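Local coordinates for membrane lipoprotein family protein (Aeropyrum pernix, PDB 4PEV) that binds adenosine and probably serves as the solute-binding lipoprotein of an ABC transporter for nucleosides, at residues Y112-Q123 with Q136-R146. Sequence-based numbering, arbitrary orientation.
Sequences YDLIVLVGFLWQ and QKYALIDAATR. With ADN (adenosine), chain F.
I115 and L117 of strand 114-118 take both their N-H and C=O groups to strand 137-141, pairing in parallel, the strand axes approaching to 4.7 Å. The bonds run from I115 N to K137 O, A139 N to I115 O, L117 N to A139 O and I141 N to L117 O, the last 2.7 Å long; G119 N to I141 O, more bent, with an N-H...O angle of 137°, closes the series. Helix 123-132 completes a right-handed beta-alpha-beta crossover, a building unit of the periplasmic-binding-protein fold.

At the N-terminal end, Q136 folds back through a bend at chi2 (57°), bringing Q136 NE2 to Y112 O at 3.1 Å and to its neighbour K137 O at 3.0 Å. K137 O therefore accepts two donors, I115 N and Q136 NE2, from opposite faces of its plane. The Q136 amide also packs against I115, whose CG1 lies 3.6 Å from Q136 NE2. A leucine in place of Q136 would probably leave Y112 O without this donor and K137 O with one bond fewer.

On one sheet face I115 CB and L117 CD1 meet the Y138 ring obliquely, while L140 CD1 fills in against L117 CB and W122 CB; V116 CG1 meets I141 CG1 on the other.

Past the strand ends, D142 OD2 accepts from adenosine O2' (2.8 Å) and from a water held by F120 N, while OD1 salt-bridges K299. Backbone hydrogen bonds, flanked by apolar side chains on both faces, thus place a ligand-binding carboxylate at the C-terminal end of the strands.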
loop_
_atom_site.group_PDB
_atom_site.type_symbol
_atom_site.label_atom_id
_atom_site.label_comp_id
_atom_site.label_asym_id
_atom_site.label_seq_id
_atom_site.Cartn_x
_atom_site.Cartn_y
_atom_site.Cartn_z
ATOM N N TYR C 112 17.448 21.885 7.021
ATOM C CA TYR C 112 16.750 20.692 7.475
ATOM C C TYR C 112 17.672 19.687 8.153
ATOM O O TYR C 112 18.633 19.201 7.564
ATOM C CB TYR C 112 16.024 20.030 6.304
ATOM C CG TYR C 112 15.090 20.974 5.642
ATOM C CD1 TYR C 112 13.900 21.325 6.242
ATOM C CD2 TYR C 112 15.408 21.547 4.433
ATOM C CE1 TYR C 112 13.045 22.236 5.654
ATOM C CE2 TYR C 112 14.563 22.442 3.823
ATOM C CZ TYR C 112 13.385 22.779 4.437
ATOM O OH TYR C 112 12.549 23.668 3.824
ATOM N N ASP C 113 17.332 19.367 9.394
ATOM C CA ASP C 113 18.030 18.356 10.153
ATOM C C ASP C 113 17.824 16.980 9.516
ATOM O O ASP C 113 18.729 16.151 9.507
ATOM C CB ASP C 113 17.564 18.395 11.608
ATOM C CG ASP C 113 17.766 19.775 12.240
ATOM O OD1 ASP C 113 18.893 20.102 12.690
ATOM O OD2 ASP C 113 16.796 20.557 12.261
ATOM N N LEU C 114 16.641 16.762 8.957
ATOM C CA LEU C 114 16.305 15.521 8.249
ATOM C C LEU C 114 15.535 15.865 6.968
ATOM O O LEU C 114 14.675 16.769 6.955
ATOM C CB LEU C 114 15.448 14.608 9.142
ATOM C CG LEU C 114 15.047 13.217 8.635
ATOM C CD1 LEU C 114 16.242 12.296 8.463
ATOM C CD2 LEU C 114 14.039 12.591 9.583
ATOM N N ILE C 115 15.861 15.155 5.896
ATOM C CA ILE C 115 15.076 15.222 4.685
ATOM C C ILE C 115 14.425 13.855 4.531
ATOM O O ILE C 115 15.118 12.837 4.477
ATOM C CB ILE C 115 15.929 15.605 3.462
ATOM C CG1 ILE C 115 16.487 17.025 3.643
ATOM C CG2 ILE C 115 15.101 15.539 2.177
ATOM C CD1 ILE C 115 17.417 17.466 2.533
ATOM N N VAL C 116 13.094 13.846 4.495
ATOM C CA VAL C 116 12.324 12.622 4.376
ATOM C C VAL C 116 11.846 12.471 2.945
ATOM O O VAL C 116 11.187 13.356 2.408
ATOM C CB VAL C 116 11.113 12.621 5.318
ATOM C CG1 VAL C 116 10.279 11.366 5.111
ATOM C CG2 VAL C 116 11.575 12.713 6.760
ATOM N N LEU C 117 12.167 11.337 2.337
ATOM C CA LEU C 117 11.906 11.136 0.920
ATOM C C LEU C 117 10.868 10.039 0.727
ATOM O O LEU C 117 11.134 8.859 0.968
ATOM C CB LEU C 117 13.216 10.806 0.198
ATOM C CG LEU C 117 14.284 11.905 0.310
ATOM C CD1 LEU C 117 15.612 11.400 -0.205
ATOM C CD2 LEU C 117 13.868 13.166 -0.432
ATOM N N VAL C 118 9.686 10.450 0.278
ATOM C CA VAL C 118 8.510 9.574 0.263
ATOM C C VAL C 118 8.273 8.981 -1.125
ATOM O O VAL C 118 7.553 9.555 -1.949
ATOM C CB VAL C 118 7.236 10.325 0.746
ATOM C CG1 VAL C 118 5.996 9.441 0.675
ATOM C CG2 VAL C 118 7.417 10.821 2.168
ATOM N N GLY C 119 8.864 7.817 -1.359
ATOM C CA GLY C 119 8.579 7.055 -2.554
ATOM C C GLY C 119 9.828 6.514 -3.210
ATOM O O GLY C 119 10.899 7.122 -3.153
ATOM N N PHE C 120 9.669 5.358 -3.837
ATOM C CA PHE C 120 10.733 4.704 -4.561
ATOM C C PHE C 120 11.459 5.592 -5.568
ATOM O O PHE C 120 12.670 5.462 -5.712
ATOM C CB PHE C 120 10.176 3.471 -5.290
ATOM C CG PHE C 120 11.145 2.857 -6.243
ATOM C CD1 PHE C 120 12.189 2.059 -5.769
ATOM C CD2 PHE C 120 11.055 3.120 -7.604
ATOM C CE1 PHE C 120 13.110 1.518 -6.645
ATOM C CE2 PHE C 120 11.973 2.585 -8.483
ATOM C CZ PHE C 120 12.999 1.781 -8.003
ATOM N N LEU C 121 10.748 6.472 -6.280
ATOM C CA LEU C 121 11.379 7.241 -7.360
ATOM C C LEU C 121 12.515 8.163 -6.907
ATOM O O LEU C 121 13.295 8.649 -7.740
ATOM C CB LEU C 121 10.359 8.067 -8.134
ATOM C CG LEU C 121 9.170 7.370 -8.810
ATOM C CD1 LEU C 121 8.374 8.398 -9.607
ATOM C CD2 LEU C 121 9.622 6.229 -9.715
ATOM N N TRP C 122 12.603 8.400 -5.600
ATOM C CA TRP C 122 13.704 9.154 -4.992
ATOM C C TRP C 122 15.025 8.382 -4.876
ATOM O O TRP C 122 16.053 8.959 -4.550
ATOM C CB TRP C 122 13.293 9.604 -3.584
ATOM C CG TRP C 122 12.371 10.765 -3.571
ATOM C CD1 TRP C 122 11.094 10.793 -3.108
ATOM C CD2 TRP C 122 12.657 12.084 -4.051
ATOM N NE1 TRP C 122 10.563 12.047 -3.275
ATOM C CE2 TRP C 122 11.504 12.861 -3.845
ATOM C CE3 TRP C 122 13.788 12.684 -4.627
ATOM C CZ2 TRP C 122 11.438 14.200 -4.195
ATOM C CZ3 TRP C 122 13.730 14.024 -4.966
ATOM C CH2 TRP C 122 12.562 14.767 -4.755
ATOM N N GLN C 123 14.993 7.083 -5.131
ATOM C CA GLN C 123 16.152 6.230 -4.919
ATOM C C GLN C 123 17.296 6.558 -5.859
ATOM O O GLN C 123 18.434 6.615 -5.442
ATOM C CB GLN C 123 15.769 4.779 -5.112
ATOM C CG GLN C 123 16.745 3.822 -4.496
ATOM C CD GLN C 123 16.531 2.426 -5.008
ATOM O OE1 GLN C 123 15.648 1.699 -4.547
ATOM N NE2 GLN C 123 17.330 2.046 -5.982
ATOM N N GLN C 136 24.326 15.771 5.852
ATOM C CA GLN C 136 22.877 15.876 5.721
ATOM C C GLN C 136 22.288 14.498 5.932
ATOM O O GLN C 136 22.667 13.575 5.210
ATOM C CB GLN C 136 22.493 16.369 4.314
ATOM C CG GLN C 136 21.006 16.474 4.037
ATOM C CD GLN C 136 20.319 17.373 5.038
ATOM O OE1 GLN C 136 20.673 18.535 5.157
ATOM N NE2 GLN C 136 19.352 16.835 5.778
ATOM N N LYS C 137 21.356 14.375 6.887
ATOM C CA LYS C 137 20.639 13.117 7.129
ATOM C C LYS C 137 19.391 13.002 6.269
ATOM O O LYS C 137 18.661 13.974 6.104
ATOM C CB LYS C 137 20.208 12.992 8.578
ATOM C CG LYS C 137 21.244 13.449 9.571
ATOM C CD LYS C 137 21.018 12.799 10.926
ATOM C CE LYS C 137 21.648 13.618 12.043
ATOM N NZ LYS C 137 20.945 14.923 12.223
ATOM N N TYR C 138 19.151 11.787 5.762
ATOM C CA TYR C 138 18.031 11.473 4.877
ATOM C C TYR C 138 17.282 10.254 5.378
ATOM O O TYR C 138 17.901 9.308 5.840
ATOM C CB TYR C 138 18.539 11.132 3.490
ATOM C CG TYR C 138 19.335 12.219 2.808
ATOM C CD1 TYR C 138 18.705 13.222 2.095
ATOM C CD2 TYR C 138 20.722 12.223 2.848
ATOM C CE1 TYR C 138 19.429 14.204 1.463
ATOM C CE2 TYR C 138 21.457 13.192 2.205
ATOM C CZ TYR C 138 20.804 14.179 1.522
ATOM O OH TYR C 138 21.525 15.152 0.888
ATOM N N ALA C 139 15.954 10.261 5.265
ATOM C CA ALA C 139 15.173 9.026 5.387
ATOM C C ALA C 139 14.468 8.740 4.064
ATOM O O ALA C 139 13.744 9.575 3.550
ATOM C CB ALA C 139 14.177 9.107 6.528
ATOM N N LEU C 140 14.737 7.571 3.496
ATOM C CA LEU C 140 14.084 7.136 2.272
ATOM C C LEU C 140 12.964 6.207 2.675
ATOM O O LEU C 140 13.198 5.251 3.401
ATOM C CB LEU C 140 15.084 6.411 1.377
ATOM C CG LEU C 140 14.617 5.984 -0.019
ATOM C CD1 LEU C 140 13.849 7.081 -0.761
ATOM C CD2 LEU C 140 15.805 5.523 -0.851
ATOM N N ILE C 141 11.741 6.501 2.244
ATOM C CA ILE C 141 10.584 5.674 2.606
ATOM C C ILE C 141 10.116 4.858 1.401
ATOM O O ILE C 141 10.014 5.389 0.287
ATOM C CB ILE C 141 9.395 6.509 3.119
ATOM C CG1 ILE C 141 9.836 7.547 4.165
ATOM C CG2 ILE C 141 8.311 5.605 3.680
ATOM C CD1 ILE C 141 10.600 6.994 5.352
ATOM N N ASP C 142 9.850 3.568 1.651
ATOM C CA ASP C 142 9.368 2.611 0.647
ATOM C C ASP C 142 10.456 2.207 -0.349
ATOM O O ASP C 142 10.161 1.676 -1.419
ATOM C CB ASP C 142 8.139 3.178 -0.090
ATOM C CG ASP C 142 7.189 2.092 -0.600
ATOM O OD1 ASP C 142 6.878 1.164 0.179
ATOM O OD2 ASP C 142 6.730 2.180 -1.771
ATOM N N ALA C 143 11.715 2.454 0.005
ATOM C CA ALA C 143 12.838 2.096 -0.864
ATOM C C ALA C 143 14.125 2.072 -0.083
ATOM O O ALA C 143 14.218 2.649 0.996
ATOM C CB ALA C 143 12.966 3.055 -2.041
ATOM N N ALA C 144 15.100 1.370 -0.644
ATOM C CA ALA C 144 16.438 1.320 -0.094
ATOM C C ALA C 144 17.460 1.520 -1.189
ATOM O O ALA C 144 17.298 1.072 -2.335
ATOM C CB ALA C 144 16.684 0.009 0.616
ATOM N N THR C 145 18.524 2.196 -0.795
ATOM C CA THR C 145 19.530 2.671 -1.715
ATOM C C THR C 145 20.432 1.478 -2.109
ATOM O O THR C 145 20.510 0.497 -1.374
ATOM C CB THR C 145 20.238 3.892 -1.072
ATOM O OG1 THR C 145 20.900 4.647 -2.086
ATOM C CG2 THR C 145 21.202 3.500 0.059
ATOM N N ARG C 146 21.044 1.517 -3.290
ATOM C CA ARG C 146 21.844 0.376 -3.766
ATOM C C ARG C 146 23.089 0.160 -2.905
ATOM O O ARG C 146 23.401 -0.962 -2.545
ATOM C CB ARG C 146 22.256 0.570 -5.223
ATOM C CG ARG C 146 22.800 -0.688 -5.897
ATOM C CD ARG C 146 22.626 -0.659 -7.418
ATOM N NE ARG C 146 21.244 -0.339 -7.804
ATOM C CZ ARG C 146 20.784 -0.337 -9.053
ATOM N NH1 ARG C 146 21.568 -0.661 -10.074
ATOM N NH2 ARG C 146 19.515 -0.024 -9.280
HETATM O "O5'" ADN F . -1.032 2.731 -3.314
HETATM C "C5'" ADN F . -0.336 1.480 -3.470
HETATM C "C4'" ADN F . 1.192 1.561 -3.392
HETATM O "O4'" ADN F . 1.746 2.314 -4.474
HETATM C "C3'" ADN F . 1.792 2.207 -2.146
HETATM O "O3'" ADN F . 1.818 1.313 -1.029
HETATM C "C2'" ADN F . 3.177 2.617 -2.635
HETATM O "O2'" ADN F . 4.130 1.546 -2.598
HETATM C "C1'" ADN F . 2.921 3.009 -4.067
HETATM N N9 ADN F . 2.665 4.457 -4.186
HETATM C C8 ADN F . 1.508 5.113 -3.933
HETATM N N7 ADN F . 1.634 6.446 -4.168
HETATM C C5 ADN F . 2.903 6.640 -4.589
HETATM C C6 ADN F . 3.734 7.788 -5.009
HETATM N N6 ADN F . 3.207 9.027 -5.020
HETATM N N1 ADN F . 5.023 7.559 -5.363
HETATM C C2 ADN F . 5.569 6.325 -5.345
HETATM N N3 ADN F . 4.879 5.239 -4.974
HETATM C C4 ADN F . 3.576 5.329 -4.592
HETATM O O HOH W 1 6.975 3.952 -3.812
#